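PDB 2QEN: walker-Type ATPase from Pyrococcus abyssi, which is of unknown physiological function but probably binds ATP, its P-loop NTPase domain holding ADP and magnesium. Local coordinates for residues V285-A290 against P315-L320; I291-N296 against R302-V307. The protein carries 1 engineered substitution. One frame throughout, in Å; residues are numbered along the deposited sequence.

How the interactions relate
Helix 282-292 takes part in both interactions, which therefore share one of the three helices of a probable winged-helix domain. Interaction 1 sets the middle of this helix against helix 314-326; interaction 2, about 9 Å away between centres and nested within the loop that interaction 1 closes, sets the turn at its C-terminal end against helix 298-307. The two are physically coupled: Ala290 O and Tyr295 N lie 3.0 Å apart, a probable hydrogen bond, and Ala290 CB packs on Tyr304 CD2 at 3.6 Å. Both lie in the part that matches a winged helix-turn-helix family, away from the ADP and magnesium site, so they concern this domain's own architecture.

Interaction 1 of 2, residues V285-A290 against P315-L320; sequences VDILRA and PRLYAL
Ile287 reaches from helix 282-292 into the notch between Leu317 and Leu320, two residues on successive turns of helix 314-326. Its CB points toward that helix, and there the side chain divides. The shorter branch, Ile287 CG2, anti to the backbone N, stays on its own side of the interface and lies 3.9 Å from Ile291 CD1 one turn further along. The longer branch starts at Ile287 CG1, which lies 3.7 Å from Leu305 CD1 of helix 298-307, and runs out nearly fully extended (chi2 172°), carrying the terminal methyl across to the other helix. There Ile287 CD1 meets Leu320 CB at 3.7 Å and Leu320 CD1 at 3.8 Å, the two side chains crossing at about a right angle, while Leu317 CD1 comes to the same methyl, Ile287 CD1, at 3.8 Å. One atom of Ile287 thus makes all the close contacts between the segments. Leu321 and Leu324 continue the hydrophobic surface along helix 314-326, and Ile312 backs both Leu317 and Leu320. Each of the three touching residues is buried. The contact joins two helices consistent with the first and third of a winged-helix fold. Its chemistry is purely apolar, implying that cohesion here comes from excluding water and from the fit of branched side chains, with no directional bond to set the spacing.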
# COMPACT_ATOMS: atom_id res chain seq x y z
N VAL A 285 -10.96 13.65 -11.94
CA VAL A 285 -9.88 13.70 -12.93
C VAL A 285 -9.62 15.12 -13.45
O VAL A 285 -8.47 15.50 -13.69
CB VAL A 285 -10.12 12.73 -14.10
CG1 VAL A 285 -8.92 12.70 -15.03
CG2 VAL A 285 -10.39 11.33 -13.56
N ASP A 286 -10.70 15.88 -13.61
CA ASP A 286 -10.63 17.31 -13.96
C ASP A 286 -9.82 18.09 -12.93
O ASP A 286 -9.00 18.93 -13.29
CB ASP A 286 -12.04 17.90 -14.06
CG ASP A 286 -12.78 17.50 -15.36
OD1 ASP A 286 -12.18 16.88 -16.27
OD2 ASP A 286 -13.99 17.82 -15.46
N ILE A 287 -10.06 17.83 -11.64
CA ILE A 287 -9.38 18.52 -10.55
C ILE A 287 -7.89 18.13 -10.53
O ILE A 287 -7.02 18.99 -10.37
CB ILE A 287 -10.05 18.23 -9.19
CG1 ILE A 287 -11.46 18.84 -9.15
CG2 ILE A 287 -9.20 18.73 -8.03
CD1 ILE A 287 -12.30 18.46 -7.91
N LEU A 288 -7.63 16.85 -10.71
CA LEU A 288 -6.29 16.28 -10.78
C LEU A 288 -5.48 16.88 -11.93
O LEU A 288 -4.35 17.34 -11.73
CB LEU A 288 -6.41 14.77 -10.94
CG LEU A 288 -6.06 13.83 -9.76
CD1 LEU A 288 -5.98 14.49 -8.40
CD2 LEU A 288 -6.90 12.57 -9.71
N ARG A 289 -6.07 16.92 -13.12
CA ARG A 289 -5.39 17.54 -14.26
C ARG A 289 -5.09 19.03 -14.02
O ARG A 289 -3.97 19.48 -14.26
CB ARG A 289 -6.16 17.32 -15.55
CG ARG A 289 -5.32 17.62 -16.77
CD ARG A 289 -5.93 17.04 -18.03
NE ARG A 289 -5.61 15.63 -18.21
CZ ARG A 289 -6.50 14.64 -18.17
NH1 ARG A 289 -7.78 14.90 -17.94
NH2 ARG A 289 -6.11 13.39 -18.36
N ALA A 290 -6.08 19.77 -13.50
CA ALA A 290 -5.89 21.17 -13.14
C ALA A 290 -4.67 21.39 -12.23
O ALA A 290 -3.82 22.23 -12.53
CB ALA A 290 -7.19 21.74 -12.47
N PRO A 315 -19.11 23.75 -1.41
CA PRO A 315 -19.19 22.51 -0.62
C PRO A 315 -18.80 21.23 -1.38
O PRO A 315 -18.14 20.37 -0.82
CB PRO A 315 -20.66 22.48 -0.16
CG PRO A 315 -21.10 23.93 -0.20
CD PRO A 315 -20.41 24.47 -1.42
N ARG A 316 -19.19 21.11 -2.65
CA ARG A 316 -18.78 19.96 -3.48
C ARG A 316 -17.28 19.93 -3.71
O ARG A 316 -16.64 18.88 -3.52
CB ARG A 316 -19.48 19.99 -4.85
CG ARG A 316 -20.39 18.82 -5.10
CD ARG A 316 -19.60 17.53 -5.37
NE ARG A 316 -19.55 17.21 -6.80
CZ ARG A 316 -19.50 15.97 -7.29
NH1 ARG A 316 -19.49 14.91 -6.48
NH2 ARG A 316 -19.46 15.77 -8.61
N LEU A 317 -16.72 21.07 -4.09
CA LEU A 317 -15.28 21.18 -4.30
C LEU A 317 -14.49 20.75 -3.06
O LEU A 317 -13.49 20.06 -3.17
CB LEU A 317 -14.87 22.59 -4.77
CG LEU A 317 -13.35 22.72 -5.05
CD1 LEU A 317 -12.89 21.72 -6.11
CD2 LEU A 317 -12.95 24.16 -5.42
N TYR A 318 -14.97 21.17 -1.88
CA TYR A 318 -14.32 20.83 -0.63
C TYR A 318 -14.32 19.31 -0.41
O TYR A 318 -13.29 18.73 -0.05
CB TYR A 318 -14.97 21.55 0.57
CG TYR A 318 -14.34 21.19 1.90
CD1 TYR A 318 -13.24 21.89 2.39
CD2 TYR A 318 -14.83 20.12 2.66
CE1 TYR A 318 -12.64 21.55 3.62
CE2 TYR A 318 -14.24 19.77 3.88
CZ TYR A 318 -13.14 20.49 4.35
OH TYR A 318 -12.56 20.15 5.57
N ALA A 319 -15.49 18.70 -0.62
CA ALA A 319 -15.64 17.25 -0.48
C ALA A 319 -14.75 16.49 -1.47
O ALA A 319 -14.04 15.56 -1.08
CB ALA A 319 -17.11 16.85 -0.63
N LEU A 320 -14.76 16.91 -2.73
CA LEU A 320 -13.93 16.29 -3.77
C LEU A 320 -12.44 16.32 -3.44
O LEU A 320 -11.75 15.31 -3.57
CB LEU A 320 -14.18 16.95 -5.15
CG LEU A 320 -15.58 16.77 -5.77
CD1 LEU A 320 -15.85 17.73 -6.92
CD2 LEU A 320 -15.83 15.33 -6.22

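Interaction 2 of 2, residues I291-N296 against R302-V307; sequences IALGYN and RDYLAV
Two tyrosines lie almost flat against each other at the surface of the domain, Tyr295 from the loop after helix 282-292 and Tyr304 from helix 298-307. The result is an offset stack with centroids 4.1 Å apart and planes inclined by 16°. Although the planes nearly agree, the side chains run across one another at about a right angle, and the closest carbons include Tyr295 CE2 and Tyr304 CE1, 3.5 Å apart. With CG anti to the backbone N (chi1 -180°), the Tyr304 ring swings out from its helix over Tyr295. Tyr304 CB adds a CH-pi contact over the same ring, 4.2 Å from the Tyr295 centroid. Leu293 comes obliquely to the Tyr304 ring, its CD1 3.4 Å from Tyr304 OH. The backbone brings Tyr295 there through a Schellman motif: Gly294 takes a positive phi (95°), where a side chain would collide with the preceding carbonyl, and Tyr295 follows at the centre of an inverse gamma turn. With an alanine replacing Tyr295 the stack is gone, and the Tyr304 ring, left with Leu293 and Ala290 beside it, is likely to be less firmly fixed in its rotation. Ring-face contact, not a polar bond, thus ties the turn ending the first helix to the second.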
# COMPACT_ATOMS: atom_id res chain seq x y z
N ILE A 291 -4.60 20.65 -11.13
CA ILE A 291 -3.47 20.71 -10.18
C ILE A 291 -2.13 20.41 -10.86
O ILE A 291 -1.18 21.18 -10.72
CB ILE A 291 -3.70 19.77 -8.95
CG1 ILE A 291 -4.94 20.24 -8.17
CG2 ILE A 291 -2.44 19.69 -8.03
CD1 ILE A 291 -5.43 19.29 -7.09
N ALA A 292 -2.08 19.32 -11.63
CA ALA A 292 -0.91 18.97 -12.43
C ALA A 292 -0.45 20.08 -13.37
O ALA A 292 0.76 20.19 -13.66
CB ALA A 292 -1.19 17.66 -13.24
N LEU A 293 -1.39 20.89 -13.87
CA LEU A 293 -1.06 22.01 -14.76
C LEU A 293 -0.71 23.32 -14.02
O LEU A 293 -0.51 24.35 -14.65
CB LEU A 293 -2.21 22.28 -15.77
CG LEU A 293 -2.59 21.20 -16.80
CD1 LEU A 293 -3.92 21.57 -17.44
CD2 LEU A 293 -1.55 21.05 -17.88
N GLY A 294 -0.66 23.27 -12.68
CA GLY A 294 -0.33 24.44 -11.88
C GLY A 294 -1.50 25.25 -11.33
O GLY A 294 -1.29 26.29 -10.73
N TYR A 295 -2.72 24.79 -11.56
CA TYR A 295 -3.86 25.40 -10.88
C TYR A 295 -4.01 24.66 -9.53
O TYR A 295 -4.74 23.70 -9.42
CB TYR A 295 -5.12 25.38 -11.76
CG TYR A 295 -4.91 25.98 -13.14
CD1 TYR A 295 -5.04 27.34 -13.34
CD2 TYR A 295 -4.58 25.18 -14.24
CE1 TYR A 295 -4.84 27.91 -14.58
CE2 TYR A 295 -4.36 25.75 -15.51
CZ TYR A 295 -4.50 27.11 -15.66
OH TYR A 295 -4.31 27.71 -16.88
N ASN A 296 -3.26 25.12 -8.53
CA ASN A 296 -2.98 24.35 -7.32
C ASN A 296 -3.38 25.10 -6.03
O ASN A 296 -2.89 24.82 -4.92
CB ASN A 296 -1.50 23.99 -7.32
CG ASN A 296 -0.63 25.21 -7.32
OD1 ASN A 296 -1.13 26.33 -7.26
ND2 ASN A 296 0.69 25.01 -7.38
N ARG A 302 -11.07 26.28 -9.08
CA ARG A 302 -12.46 26.60 -9.26
C ARG A 302 -12.73 27.40 -10.54
O ARG A 302 -13.64 27.05 -11.32
CB ARG A 302 -12.92 27.36 -8.03
CG ARG A 302 -14.40 27.62 -7.88
CD ARG A 302 -14.59 28.66 -6.76
NE ARG A 302 -14.11 29.98 -7.20
CZ ARG A 302 -13.52 30.89 -6.43
NH1 ARG A 302 -13.32 30.68 -5.14
NH2 ARG A 302 -13.13 32.04 -6.98
N ASP A 303 -11.95 28.47 -10.77
CA ASP A 303 -12.10 29.27 -11.98
C ASP A 303 -11.72 28.48 -13.24
O ASP A 303 -12.34 28.63 -14.28
CB ASP A 303 -11.22 30.53 -11.94
CG ASP A 303 -11.62 31.52 -10.83
OD1 ASP A 303 -12.74 31.41 -10.22
OD2 ASP A 303 -10.79 32.42 -10.57
N TYR A 304 -10.67 27.66 -13.14
CA TYR A 304 -10.16 26.92 -14.30
C TYR A 304 -11.25 25.99 -14.85
O TYR A 304 -11.57 26.01 -16.04
CB TYR A 304 -8.91 26.11 -13.94
CG TYR A 304 -8.34 25.32 -15.11
CD1 TYR A 304 -7.78 25.97 -16.23
CD2 TYR A 304 -8.36 23.92 -15.09
CE1 TYR A 304 -7.27 25.23 -17.30
CE2 TYR A 304 -7.85 23.18 -16.15
CZ TYR A 304 -7.29 23.83 -17.24
OH TYR A 304 -6.79 23.10 -18.28
N LEU A 305 -11.83 25.22 -13.94
CA LEU A 305 -12.89 24.29 -14.28
C LEU A 305 -14.19 24.96 -14.69
O LEU A 305 -14.89 24.44 -15.55
CB LEU A 305 -13.12 23.29 -13.13
CG LEU A 305 -11.92 22.39 -12.80
CD1 LEU A 305 -12.26 21.43 -11.66
CD2 LEU A 305 -11.42 21.62 -14.05
N ALA A 306 -14.52 26.11 -14.08
CA ALA A 306 -15.71 26.87 -14.47
C ALA A 306 -15.60 27.28 -15.93
O ALA A 306 -16.56 27.20 -16.70
CB ALA A 306 -15.88 28.12 -13.59
N VAL A 307 -14.40 27.70 -16.29
CA VAL A 307 -14.06 28.20 -17.61
C VAL A 307 -14.06 27.07 -18.65
O VAL A 307 -14.45 27.29 -19.81
CB VAL A 307 -12.69 28.94 -17.50
CG1 VAL A 307 -11.81 28.77 -18.74
CG2 VAL A 307 -12.90 30.41 -17.10